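Local coordinates for protein TAF6 (Antonospora locustae, PDB 4ATG) that is a subunit of the transcription factor TFIID whose HEAT-repeat C-terminal domain takes part in Taf6-Taf9 complex formation, at residues Q47-L52 and K64-L69; A68-L73 and L89-T94. All coordinates share one frame; numbering follows the deposited sequence.

How the contacts relate
From the N terminus, contact 1 comes first: the chain passes through 47-52 on helix 42-55, turns, and returns along 64-69 on helix 60-75, closing a loop of 11 intervening residues. Contact 2 follows at once, closing one of 15 residues between 68-73 and 89-94 on helix 85-97. The closures run in series, overlapping at Ala68 and Leu69, so helix 60-75 is common to both. Their centres lie about 7 Å apart. Direct packing joins them, with Ile49 CG2 3.6 Å from Tyr70 CZ. A probable hydrogen bond between Ser50 OG and Tyr70 OH is doubtful in detail, since Ser50 was modelled in two conformers. Three successive helices are thus tied together inside the HEAT-repeat domain.

Contact 1: residues Q47-L52 and K64-L69; sequences QHISEL and KTCIAL
Ile49 and Cys66 face each other where helix 60-75 runs back along helix 42-55, and their CA atoms, 6.0 Å apart, mark the register of the pair. Ile49 and Cys66 lose similar amounts of surface here, and Leu69 is next. The two branches of Ile49 divide the work. With CG1 beside the backbone N (chi1 -66°), CG2 stands anti to that N, meets Cys66 CB at 3.6 Å and also lies 3.8 Å from the Cys66 carbonyl O. The other branch reaches across toward the next turn of the partner helix, where Ile49 CD1 comes 3.8 Å from Leu69 CB, the two side chains meeting at a slant. Cys66 carries SG beside its own backbone N (chi1 -69°), where Leu52 CD2 reaches it at 3.9 Å. The same sulfur is equally far, 3.9 Å, from Ile49 CG2, so it touches both aliphatic side chains. Each helix contributes residues three positions apart, and the order is reversed across the interface: Ile49 reaches on to Leu69 while Leu52 reaches back to Cys66. That is the pattern expected of antiparallel axes, and the segment axes do run at 154° with a closest approach of 10.1 Å. The side-chain contacts across the pair are apolar packing. Ile20 of helix 7-20 touches both Leu52 and Leu69, and Ile29 and Leu32 of helix 25-34 also pack on Leu69, continuing the core toward the N terminus. Two consecutive antiparallel helices joined by a short turn and packed through aliphatic side chains form the helical hairpin typical of HEAT-repeat folds.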
ATOM      1  N   GLN A  47      -7.688   5.851  -9.567  1.00 17.29           N
ATOM      2  CA  GLN A  47      -7.347   7.286  -9.644  1.00 18.79           C
ATOM      3  C   GLN A  47      -7.979   8.057  -8.468  1.00 23.06           C
ATOM      4  O   GLN A  47      -7.288   8.849  -7.818  1.00 22.65           O
ATOM      5  CB  GLN A  47      -7.802   7.877 -11.004  1.00 20.50           C
ATOM      6  CG  GLN A  47      -7.325   9.296 -11.268  1.00 36.17           C
ATOM      7  CD  GLN A  47      -8.262  10.070 -12.173  1.00 54.95           C
ATOM      8  OE1 GLN A  47      -9.106   9.516 -12.898  1.00 46.16           O
ATOM      9  NE2 GLN A  47      -8.132  11.385 -12.148  1.00 55.05           N
ATOM     10  N   HIS A  48      -9.287   7.833  -8.167  0.50 19.81           N
ATOM     11  CA  HIS A  48      -9.933   8.550  -7.044  0.50 19.84           C
ATOM     12  C   HIS A  48      -9.332   8.171  -5.712  0.50 23.13           C
ATOM     13  O   HIS A  48      -9.076   9.046  -4.873  0.50 22.67           O
ATOM     14  CB  HIS A  48     -11.452   8.297  -6.984  0.50 20.75           C
ATOM     15  CG  HIS A  48     -12.102   8.875  -5.755  0.50 24.26           C
ATOM     16  ND1 HIS A  48     -12.505  10.198  -5.708  0.50 27.26           N
ATOM     17  CD2 HIS A  48     -12.373   8.297  -4.560  0.50 25.35           C
ATOM     18  CE1 HIS A  48     -13.031  10.375  -4.504  0.50 26.30           C
ATOM     19  NE2 HIS A  48     -12.973   9.259  -3.778  0.50 25.79           N
ATOM     20  N   ILE A  49      -9.191   6.859  -5.477  1.00 18.80           N
ATOM     21  CA  ILE A  49      -8.672   6.362  -4.201  1.00 18.33           C
ATOM     22  C   ILE A  49      -7.261   6.923  -3.967  1.00 21.15           C
ATOM     23  O   ILE A  49      -6.991   7.382  -2.862  1.00 20.07           O
ATOM     24  CB  ILE A  49      -8.748   4.807  -4.077  1.00 20.31           C
ATOM     25  CG1 ILE A  49     -10.220   4.325  -4.052  1.00 19.70           C
ATOM     26  CG2 ILE A  49      -8.026   4.323  -2.813  1.00 20.67           C
ATOM     27  CD1 ILE A  49     -10.389   2.769  -4.535  1.00 20.81           C
ATOM     28  N   SER A  50      -6.375   6.915  -5.011  1.00 18.98           N
ATOM     29  CA  SER A  50      -5.010   7.461  -4.870  0.50 18.65           C
ATOM     30  C   SER A  50      -5.059   8.920  -4.468  1.00 22.89           C
ATOM     31  O   SER A  50      -4.314   9.339  -3.580  1.00 21.44           O
ATOM     32  CB  SER A  50      -4.229   7.336  -6.175  0.50 19.16           C
ATOM     33  OG  SER A  50      -3.985   5.976  -6.469  0.50 15.00           O
ATOM     34  N   GLU A  51      -5.962   9.707  -5.108  1.00 20.93           N
ATOM     35  CA  GLU A  51      -6.112  11.139  -4.805  1.00 21.49           C
ATOM     36  C   GLU A  51      -6.664  11.354  -3.400  1.00 24.54           C
ATOM     37  O   GLU A  51      -6.223  12.250  -2.686  1.00 24.05           O
ATOM     38  CB  GLU A  51      -7.019  11.834  -5.845  1.00 23.89           C
ATOM     39  CG  GLU A  51      -6.325  12.108  -7.171  1.00 37.30           C
ATOM     40  CD  GLU A  51      -7.204  12.560  -8.325  1.00 64.64           C
ATOM     41  OE1 GLU A  51      -8.452  12.508  -8.203  1.00 51.18           O
ATOM     42  OE2 GLU A  51      -6.634  12.937  -9.374  1.00 65.80           O
ATOM     43  N   LEU A  52      -7.603  10.508  -2.986  1.00 21.73           N
ATOM     44  CA  LEU A  52      -8.198  10.614  -1.653  1.00 21.79           C
ATOM     45  C   LEU A  52      -7.148  10.318  -0.578  1.00 24.64           C
ATOM     46  O   LEU A  52      -7.099  11.043   0.414  1.00 25.08           O
ATOM     47  CB  LEU A  52      -9.422   9.668  -1.550  1.00 21.21           C
ATOM     48  CG  LEU A  52     -10.221   9.694  -0.234  1.00 27.46           C
ATOM     49  CD1 LEU A  52     -10.771  11.105   0.085  1.00 28.42           C
ATOM     50  CD2 LEU A  52     -11.354   8.665  -0.284  1.00 29.37           C
ATOM     51  N   LYS A  64      -7.418   3.466   6.001  1.00 18.08           N
ATOM     52  CA  LYS A  64      -7.675   2.024   6.121  1.00 16.23           C
ATOM     53  C   LYS A  64      -8.725   1.542   5.131  1.00 18.29           C
ATOM     54  O   LYS A  64      -8.557   0.469   4.545  1.00 15.19           O
ATOM     55  CB  LYS A  64      -8.085   1.648   7.542  1.00 17.82           C
ATOM     56  CG  LYS A  64      -6.940   1.760   8.530  1.00 19.31           C
ATOM     57  CD  LYS A  64      -7.431   1.375   9.920  1.00 23.04           C
ATOM     58  CE  LYS A  64      -6.454   1.803  10.989  1.00 31.85           C
ATOM     59  NZ  LYS A  64      -7.036   1.619  12.339  1.00 32.26           N
ATOM     60  N   THR A  65      -9.792   2.334   4.918  1.00 15.42           N
ATOM     61  CA  THR A  65     -10.834   2.021   3.918  1.00 14.74           C
ATOM     62  C   THR A  65     -10.236   2.006   2.516  1.00 18.02           C
ATOM     63  O   THR A  65     -10.546   1.101   1.758  1.00 17.36           O
ATOM     64  CB  THR A  65     -12.009   3.020   4.025  1.00 20.09           C
ATOM     65  OG1 THR A  65     -12.548   2.900   5.338  1.00 21.41           O
ATOM     66  CG2 THR A  65     -13.137   2.727   3.033  1.00 18.75           C
ATOM     67  N   CYS A  66      -9.363   2.977   2.182  1.00 16.70           N
ATOM     68  CA  CYS A  66      -8.714   3.055   0.853  1.00 16.00           C
ATOM     69  C   CYS A  66      -7.873   1.832   0.573  1.00 19.06           C
ATOM     70  O   CYS A  66      -7.969   1.253  -0.505  1.00 18.69           O
ATOM     71  CB  CYS A  66      -7.895   4.329   0.740  1.00 17.13           C
ATOM     72  SG  CYS A  66      -8.906   5.829   0.665  1.00 21.91           S
ATOM     73  N   ILE A  67      -7.088   1.407   1.568  1.00 16.98           N
ATOM     74  CA  ILE A  67      -6.233   0.217   1.454  1.00 15.20           C
ATOM     75  C   ILE A  67      -7.106  -1.016   1.239  1.00 17.51           C
ATOM     76  O   ILE A  67      -6.787  -1.858   0.400  1.00 17.37           O
ATOM     77  CB  ILE A  67      -5.337   0.123   2.728  1.00 18.53           C
ATOM     78  CG1 ILE A  67      -4.326   1.299   2.761  1.00 19.61           C
ATOM     79  CG2 ILE A  67      -4.596  -1.241   2.783  1.00 16.95           C
ATOM     80  CD1 ILE A  67      -3.759   1.611   4.248  1.00 22.45           C
ATOM     81  N   ALA A  68      -8.213  -1.124   1.998  1.00 15.03           N
ATOM     82  CA  ALA A  68      -9.151  -2.261   1.899  1.00 12.98           C
ATOM     83  C   ALA A  68      -9.835  -2.282   0.547  1.00 14.71           C
ATOM     84  O   ALA A  68     -10.034  -3.366   0.019  1.00 13.34           O
ATOM     85  CB  ALA A  68     -10.183  -2.199   3.022  1.00 14.60           C
ATOM     86  N   LEU A  69     -10.161  -1.090  -0.038  1.00 13.46           N
ATOM     87  CA  LEU A  69     -10.775  -1.033  -1.377  1.00 13.18           C
ATOM     88  C   LEU A  69      -9.783  -1.529  -2.423  1.00 15.83           C
ATOM     89  O   LEU A  69     -10.169  -2.234  -3.366  1.00 14.69           O
ATOM     90  CB  LEU A  69     -11.250   0.383  -1.704  1.00 13.50           C
ATOM     91  CG  LEU A  69     -12.480   0.875  -0.887  1.00 17.62           C
ATOM     92  CD1 LEU A  69     -12.710   2.363  -1.157  1.00 17.94           C
ATOM     93  CD2 LEU A  69     -13.723   0.126  -1.299  1.00 15.94           C
TER

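Contact 2: residues A68-L73 and L89-T94; sequences ALYFSL and LPSLLT
Tyr70 and Ser91 join neighbouring helices of the HEAT-repeat array, 60-75 and 85-97, by a hydrogen bond in the buried core. Tyr70 OH lies 2.7 Å from Ser91 OG, and either hydroxyl could be the donor. The serine oxygen sits in the plane of the phenol ring, at its edge, 3.4 Å from Tyr70 CE2; a chi1 of -175° places it there, opposite the Ser91 backbone N. Further along the same edge, Leu92 CD2 packs 3.8 Å from Tyr70 CD2, the leucine and tyrosine lying alongside and running opposite ways. The backbones stay well apart, with Tyr70 CA and Leu92 CA 8.6 Å from each other, so the tyrosine ring spans most of the gap between these helices of the array. Ser50 OG of helix 42-55 also bonds Tyr70 OH, though Ser50 has two conformers. A phenylalanine here would probably leave the Ser91 hydroxyl without its close partner and cost Ser50 its possible bond to that oxygen. Ile53 of helix 42-55 touches both Tyr70 and Ser91, whereas Leu92 packs on Ile113 and Ile117 of helix 104-121. Within 89-94, Pro90 O receives Thr94 N and, at 3.0 Å, Thr94 OG1, from opposite faces of the carbonyl plane.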
ATOM      1  N   ALA A  68      -8.213  -1.124   1.998  1.00 15.03           N
ATOM      2  CA  ALA A  68      -9.151  -2.261   1.899  1.00 12.98           C
ATOM      3  C   ALA A  68      -9.835  -2.282   0.547  1.00 14.71           C
ATOM      4  O   ALA A  68     -10.034  -3.366   0.019  1.00 13.34           O
ATOM      5  CB  ALA A  68     -10.183  -2.199   3.022  1.00 14.60           C
ATOM      6  N   LEU A  69     -10.161  -1.090  -0.038  1.00 13.46           N
ATOM      7  CA  LEU A  69     -10.775  -1.033  -1.377  1.00 13.18           C
ATOM      8  C   LEU A  69      -9.783  -1.529  -2.423  1.00 15.83           C
ATOM      9  O   LEU A  69     -10.169  -2.234  -3.366  1.00 14.69           O
ATOM     10  CB  LEU A  69     -11.250   0.383  -1.704  1.00 13.50           C
ATOM     11  CG  LEU A  69     -12.480   0.875  -0.887  1.00 17.62           C
ATOM     12  CD1 LEU A  69     -12.710   2.363  -1.157  1.00 17.94           C
ATOM     13  CD2 LEU A  69     -13.723   0.126  -1.299  1.00 15.94           C
ATOM     14  N   TYR A  70      -8.504  -1.156  -2.294  1.00 13.53           N
ATOM     15  CA  TYR A  70      -7.508  -1.680  -3.254  1.00 12.41           C
ATOM     16  C   TYR A  70      -7.463  -3.211  -3.181  1.00 15.78           C
ATOM     17  O   TYR A  70      -7.437  -3.881  -4.214  1.00 14.78           O
ATOM     18  CB  TYR A  70      -6.109  -1.169  -2.940  1.00 13.73           C
ATOM     19  CG  TYR A  70      -5.809   0.249  -3.387  1.00 15.51           C
ATOM     20  CD1 TYR A  70      -6.414   0.794  -4.523  1.00 16.90           C
ATOM     21  CD2 TYR A  70      -4.861   1.017  -2.720  1.00 16.22           C
ATOM     22  CE1 TYR A  70      -6.090   2.080  -4.969  1.00 17.97           C
ATOM     23  CE2 TYR A  70      -4.518   2.292  -3.164  1.00 18.34           C
ATOM     24  CZ  TYR A  70      -5.148   2.826  -4.276  1.00 23.97           C
ATOM     25  OH  TYR A  70      -4.818   4.095  -4.671  1.00 22.90           O
ATOM     26  N   PHE A  71      -7.434  -3.762  -1.962  1.00 13.86           N
ATOM     27  CA  PHE A  71      -7.365  -5.213  -1.779  1.00 11.76           C
ATOM     28  C   PHE A  71      -8.607  -5.885  -2.343  1.00 15.34           C
ATOM     29  O   PHE A  71      -8.515  -6.977  -2.896  1.00 14.07           O
ATOM     30  CB  PHE A  71      -7.166  -5.552  -0.276  1.00 13.71           C
ATOM     31  CG  PHE A  71      -6.807  -7.008  -0.028  1.00 14.72           C
ATOM     32  CD1 PHE A  71      -5.797  -7.628  -0.761  1.00 16.72           C
ATOM     33  CD2 PHE A  71      -7.495  -7.759   0.917  1.00 16.98           C
ATOM     34  CE1 PHE A  71      -5.468  -8.978  -0.538  1.00 17.27           C
ATOM     35  CE2 PHE A  71      -7.169  -9.106   1.138  1.00 18.78           C
ATOM     36  CZ  PHE A  71      -6.163  -9.703   0.407  1.00 17.30           C
ATOM     37  N   SER A  72      -9.784  -5.242  -2.207  1.00 11.37           N
ATOM     38  CA  SER A  72     -11.020  -5.821  -2.752  1.00 12.05           C
ATOM     39  C   SER A  72     -10.890  -5.936  -4.269  1.00 14.67           C
ATOM     40  O   SER A  72     -11.228  -6.968  -4.827  1.00 15.33           O
ATOM     41  CB  SER A  72     -12.234  -4.946  -2.431  1.00 15.80           C
ATOM     42  OG  SER A  72     -12.664  -5.081  -1.085  1.00 15.61           O
ATOM     43  N   LEU A  73     -10.416  -4.875  -4.933  1.00 12.63           N
ATOM     44  CA  LEU A  73     -10.290  -4.906  -6.409  1.00 13.41           C
ATOM     45  C   LEU A  73      -9.238  -5.950  -6.830  1.00 15.66           C
ATOM     46  O   LEU A  73      -9.459  -6.717  -7.780  1.00 14.02           O
ATOM     47  CB  LEU A  73      -9.886  -3.513  -6.912  1.00 13.88           C
ATOM     48  CG  LEU A  73     -10.960  -2.411  -6.847  1.00 16.91           C
ATOM     49  CD1 LEU A  73     -10.347  -1.060  -7.299  1.00 18.58           C
ATOM     50  CD2 LEU A  73     -12.137  -2.740  -7.743  1.00 18.73           C
ATOM     51  N   LEU A  89       0.479  -0.023  -6.505  1.00 15.21           N
ATOM     52  CA  LEU A  89       1.680  -0.193  -5.675  1.00 16.67           C
ATOM     53  C   LEU A  89       2.270   1.121  -5.136  1.00 20.20           C
ATOM     54  O   LEU A  89       2.419   1.207  -3.912  1.00 20.20           O
ATOM     55  CB  LEU A  89       2.732  -1.041  -6.404  1.00 17.61           C
ATOM     56  CG  LEU A  89       2.684  -2.535  -6.159  1.00 23.12           C
ATOM     57  CD1 LEU A  89       3.600  -3.249  -7.147  1.00 24.17           C
ATOM     58  CD2 LEU A  89       3.163  -2.872  -4.729  1.00 23.00           C
ATOM     59  N   PRO A  90       2.515   2.175  -5.954  1.00 16.56           N
ATOM     60  CA  PRO A  90       3.054   3.421  -5.378  1.00 18.53           C
ATOM     61  C   PRO A  90       2.086   4.105  -4.407  1.00 21.38           C
ATOM     62  O   PRO A  90       2.544   4.679  -3.432  1.00 20.62           O
ATOM     63  CB  PRO A  90       3.415   4.279  -6.597  1.00 20.92           C
ATOM     64  CG  PRO A  90       2.633   3.749  -7.698  1.00 25.18           C
ATOM     65  CD  PRO A  90       2.406   2.283  -7.426  1.00 19.91           C
ATOM     66  N   SER A  91       0.764   3.941  -4.599  1.00 18.11           N
ATOM     67  CA  SER A  91      -0.243   4.516  -3.698  1.00 17.45           C
ATOM     68  C   SER A  91      -0.197   3.776  -2.338  1.00 20.37           C
ATOM     69  O   SER A  91      -0.204   4.407  -1.289  1.00 19.44           O
ATOM     70  CB  SER A  91      -1.628   4.406  -4.314  1.00 18.71           C
ATOM     71  OG  SER A  91      -2.565   5.062  -3.486  1.00 22.51           O
ATOM     72  N   LEU A  92      -0.114   2.443  -2.367  1.00 15.97           N
ATOM     73  CA  LEU A  92       0.072   1.674  -1.143  1.00 14.62           C
ATOM     74  C   LEU A  92       1.398   2.032  -0.487  1.00 19.29           C
ATOM     75  O   LEU A  92       1.442   2.173   0.728  1.00 19.52           O
ATOM     76  CB  LEU A  92       0.064   0.196  -1.450  1.00 14.11           C
ATOM     77  CG  LEU A  92      -1.291  -0.446  -1.747  1.00 16.44           C
ATOM     78  CD1 LEU A  92      -1.046  -1.881  -2.306  1.00 13.83           C
ATOM     79  CD2 LEU A  92      -2.169  -0.464  -0.490  1.00 17.43           C
ATOM     80  N   LEU A  93       2.469   2.187  -1.267  1.00 16.83           N
ATOM     81  CA  LEU A  93       3.770   2.560  -0.693  1.00 17.64           C
ATOM     82  C   LEU A  93       3.757   3.930  -0.035  1.00 21.62           C
ATOM     83  O   LEU A  93       4.441   4.113   0.975  1.00 21.95           O
ATOM     84  CB  LEU A  93       4.900   2.445  -1.724  1.00 18.27           C
ATOM     85  CG  LEU A  93       5.250   1.016  -2.146  1.00 21.66           C
ATOM     86  CD1 LEU A  93       6.148   1.037  -3.339  1.00 23.45           C
ATOM     87  CD2 LEU A  93       5.938   0.239  -1.004  1.00 24.56           C
ATOM     88  N   THR A  94       2.930   4.879  -0.551  1.00 19.01           N
ATOM     89  CA  THR A  94       2.765   6.209   0.080  1.00 18.84           C
ATOM     90  C   THR A  94       2.191   6.013   1.507  1.00 22.82           C
ATOM     91  O   THR A  94       2.588   6.718   2.426  1.00 22.97           O
ATOM     92  CB  THR A  94       1.856   7.075  -0.776  1.00 23.19           C
ATOM     93  OG1 THR A  94       2.515   7.321  -2.022  1.00 25.37           O
ATOM     94  CG2 THR A  94       1.496   8.401  -0.112  1.00 26.99           C
TER